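Cellobiose 2-epimerase (Caldibacillus thermoamylovorans, PDB 5ZHB) catalyses the epimerisation at C2 of the reducing-end glucose of cellobiose, and belongs to the N-acylglucosamine 2-epimerase family of helical-barrel enzymes. Local coordinates at residues P18-L23 / G349-W354. Sequence-based numbering, arbitrary orientation.
Sequences PFWAKL and GGEWYW
Gly349 meets the aromatic ring of Phe19 with its carbonyl: the oxygen O lies at the ring edge, near the ring plane, 3.3 Å from CE2 of Phe19, where the weakly positive C-H rim suits an electron-rich atom. Gly349 has a positive phi, and a side chain at these backbone angles would run into the preceding carbonyl oxygen, which is why a glycine suits this turn. At Gly350 the carbonyl O approaches CD2 of Phe19 obliquely and also accepts a 2.7 Å hydrogen bond from a water, which in turn accepts one from NZ of Lys22; the long lysine thus ties the solvent-facing side of the contact to the loop without touching that carbonyl directly.

Glu351 carries most of the buried contact on its side. Its CB sits almost centrally over one face of the Phe19 ring, 3.6 Å from the centroid, as a CH-pi contact. The ring reaches this place because CG of Phe19 is anti to the backbone N (chi1 165°). Beyond CB the glutamate chain bends at chi2 (-110°), bringing OE1 to NE1 of Trp20 in a nearly straight 2.9 Å hydrogen bond (167°). The acceptor lies near the indole plane, whereas the N-H comes from above the carboxylate. With an alanine at Phe19, the face beneath CB and CG of the glutamate is lost, and the carboxylate arm is likely to be less firmly aimed at the indole. The other oxygen, OE2, takes the backbone N of Trp352 at 2.7 Å and a salt bridge from Lys372, while Asn377 also bonds OE1, so both oxygens have two partners each.

Together these contacts fasten the C-terminal part of helix 2-21, the chain's first, to the late loop between helix 326-343 and strand 355-356, bridging the two ends of the family's (alpha/alpha)6-barrel, with Trp352 packing onto helices 306-323 and 375-387.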
loop_
_atom_site.group_PDB
_atom_site.type_symbol
_atom_site.label_atom_id
_atom_site.label_comp_id
_atom_site.label_asym_id
_atom_site.label_seq_id
_atom_site.Cartn_x
_atom_site.Cartn_y
_atom_site.Cartn_z
ATOM N N PRO A 18 -15.326 -7.297 9.551
ATOM C CA PRO A 18 -15.631 -8.522 10.316
ATOM C C PRO A 18 -14.762 -9.728 9.966
ATOM O O PRO A 18 -14.415 -10.518 10.838
ATOM C CB PRO A 18 -17.133 -8.791 10.035
ATOM C CG PRO A 18 -17.682 -7.440 9.643
ATOM C CD PRO A 18 -16.526 -6.700 8.937
ATOM N N PHE A 19 -14.392 -9.902 8.684
ATOM C CA PHE A 19 -13.549 -11.030 8.317
ATOM C C PHE A 19 -12.189 -10.940 9.026
ATOM O O PHE A 19 -11.728 -11.912 9.628
ATOM C CB PHE A 19 -13.355 -11.085 6.801
ATOM C CG PHE A 19 -12.211 -11.989 6.354
ATOM C CD1 PHE A 19 -10.913 -11.502 6.232
ATOM C CD2 PHE A 19 -12.458 -13.311 6.020
ATOM C CE1 PHE A 19 -9.891 -12.335 5.819
ATOM C CE2 PHE A 19 -11.448 -14.141 5.608
ATOM C CZ PHE A 19 -10.166 -13.648 5.461
ATOM N N TRP A 20 -11.569 -9.749 8.980
ATOM C CA TRP A 20 -10.286 -9.494 9.615
ATOM C C TRP A 20 -10.371 -9.588 11.138
ATOM O O TRP A 20 -9.458 -10.106 11.768
ATOM C CB TRP A 20 -9.747 -8.145 9.109
ATOM C CG TRP A 20 -9.339 -8.272 7.671
ATOM C CD1 TRP A 20 -10.031 -7.963 6.541
ATOM C CD2 TRP A 20 -8.155 -8.961 7.238
ATOM N NE1 TRP A 20 -9.342 -8.364 5.432
ATOM C CE2 TRP A 20 -8.190 -8.988 5.831
ATOM C CE3 TRP A 20 -7.067 -9.516 7.914
ATOM C CZ2 TRP A 20 -7.157 -9.554 5.093
ATOM C CZ3 TRP A 20 -6.055 -10.093 7.186
ATOM C CH2 TRP A 20 -6.117 -10.135 5.796
ATOM N N ALA A 21 -11.477 -9.121 11.739
ATOM C CA ALA A 21 -11.693 -9.277 13.177
ATOM C C ALA A 21 -11.738 -10.744 13.612
ATOM O O ALA A 21 -11.266 -11.051 14.703
ATOM C CB ALA A 21 -12.954 -8.558 13.600
ATOM N N LYS A 22 -12.237 -11.652 12.754
ATOM C CA LYS A 22 -12.273 -13.072 13.055
ATOM C C LYS A 22 -10.865 -13.686 13.041
ATOM O O LYS A 22 -10.706 -14.866 13.362
ATOM C CB LYS A 22 -13.207 -13.814 12.084
ATOM C CG LYS A 22 -14.716 -13.669 12.328
ATOM C CD LYS A 22 -15.644 -14.344 11.311
ATOM C CE LYS A 22 -16.025 -13.469 10.124
ATOM N NZ LYS A 22 -16.079 -14.119 8.799
ATOM N N LEU A 23 -9.835 -12.933 12.625
ATOM C CA LEU A 23 -8.472 -13.460 12.651
ATOM C C LEU A 23 -7.700 -12.967 13.880
ATOM O O LEU A 23 -6.475 -13.150 13.957
ATOM C CB LEU A 23 -7.748 -13.069 11.354
ATOM C CG LEU A 23 -8.361 -13.564 10.040
ATOM C CD1 LEU A 23 -7.437 -13.166 8.884
ATOM C CD2 LEU A 23 -8.644 -15.094 10.024
ATOM N N GLY A 349 -17.305 -17.199 5.255
ATOM C CA GLY A 349 -15.927 -17.323 5.676
ATOM C C GLY A 349 -14.971 -16.513 4.800
ATOM O O GLY A 349 -13.800 -16.424 5.141
ATOM N N GLY A 350 -15.465 -16.003 3.660
ATOM C CA GLY A 350 -14.622 -15.372 2.650
ATOM C C GLY A 350 -14.503 -13.855 2.794
ATOM O O GLY A 350 -15.093 -13.220 3.680
ATOM N N GLU A 351 -13.682 -13.259 1.908
ATOM C CA GLU A 351 -13.509 -11.812 1.892
ATOM C C GLU A 351 -13.473 -11.399 0.424
ATOM O O GLU A 351 -14.452 -11.574 -0.298
ATOM C CB GLU A 351 -12.274 -11.516 2.755
ATOM C CG GLU A 351 -11.949 -10.046 2.986
ATOM C CD GLU A 351 -10.697 -9.467 2.310
ATOM O OE1 GLU A 351 -10.290 -8.376 2.731
ATOM O OE2 GLU A 351 -10.176 -10.060 1.358
ATOM N N TRP A 352 -12.279 -11.019 -0.041
ATOM C CA TRP A 352 -12.033 -10.819 -1.457
ATOM C C TRP A 352 -11.036 -11.868 -1.944
ATOM O O TRP A 352 -10.076 -12.252 -1.279
ATOM C CB TRP A 352 -11.501 -9.393 -1.719
ATOM C CG TRP A 352 -12.448 -8.248 -1.434
ATOM C CD1 TRP A 352 -13.470 -8.162 -0.541
ATOM C CD2 TRP A 352 -12.435 -6.974 -2.122
ATOM N NE1 TRP A 352 -14.091 -6.942 -0.617
ATOM C CE2 TRP A 352 -13.474 -6.189 -1.586
ATOM C CE3 TRP A 352 -11.658 -6.444 -3.154
ATOM C CZ2 TRP A 352 -13.736 -4.896 -2.030
ATOM C CZ3 TRP A 352 -11.922 -5.166 -3.594
ATOM C CH2 TRP A 352 -12.957 -4.416 -3.065
ATOM N N TYR A 353 -11.216 -12.297 -3.183
ATOM C CA TYR A 353 -10.194 -13.114 -3.806
ATOM C C TYR A 353 -8.941 -12.293 -4.114
ATOM O O TYR A 353 -9.005 -11.082 -4.309
ATOM C CB TYR A 353 -10.719 -13.668 -5.117
ATOM C CG TYR A 353 -11.964 -14.519 -5.002
ATOM C CD1 TYR A 353 -11.972 -15.702 -4.264
ATOM C CD2 TYR A 353 -13.092 -14.197 -5.752
ATOM C CE1 TYR A 353 -13.122 -16.481 -4.190
ATOM C CE2 TYR A 353 -14.231 -14.978 -5.702
ATOM C CZ TYR A 353 -14.229 -16.136 -4.954
ATOM O OH TYR A 353 -15.362 -16.878 -4.961
ATOM N N TRP A 354 -7.800 -12.977 -4.139
ATOM C CA TRP A 354 -6.540 -12.366 -4.494
ATOM C C TRP A 354 -6.635 -11.811 -5.913
ATOM O O TRP A 354 -6.263 -10.670 -6.190
ATOM C CB TRP A 354 -5.429 -13.419 -4.388
ATOM C CG TRP A 354 -4.056 -12.872 -4.696
ATOM C CD1 TRP A 354 -3.612 -12.461 -5.925
ATOM C CD2 TRP A 354 -2.940 -12.716 -3.806
ATOM N NE1 TRP A 354 -2.329 -12.003 -5.850
ATOM C CE2 TRP A 354 -1.874 -12.187 -4.572
ATOM C CE3 TRP A 354 -2.726 -13.004 -2.459
ATOM C CZ2 TRP A 354 -0.621 -11.927 -4.031
ATOM C CZ3 TRP A 354 -1.475 -12.787 -1.931
ATOM C CH2 TRP A 354 -0.433 -12.262 -2.708
HETATM O O HOH W 1 -16.634 -13.538 5.928
#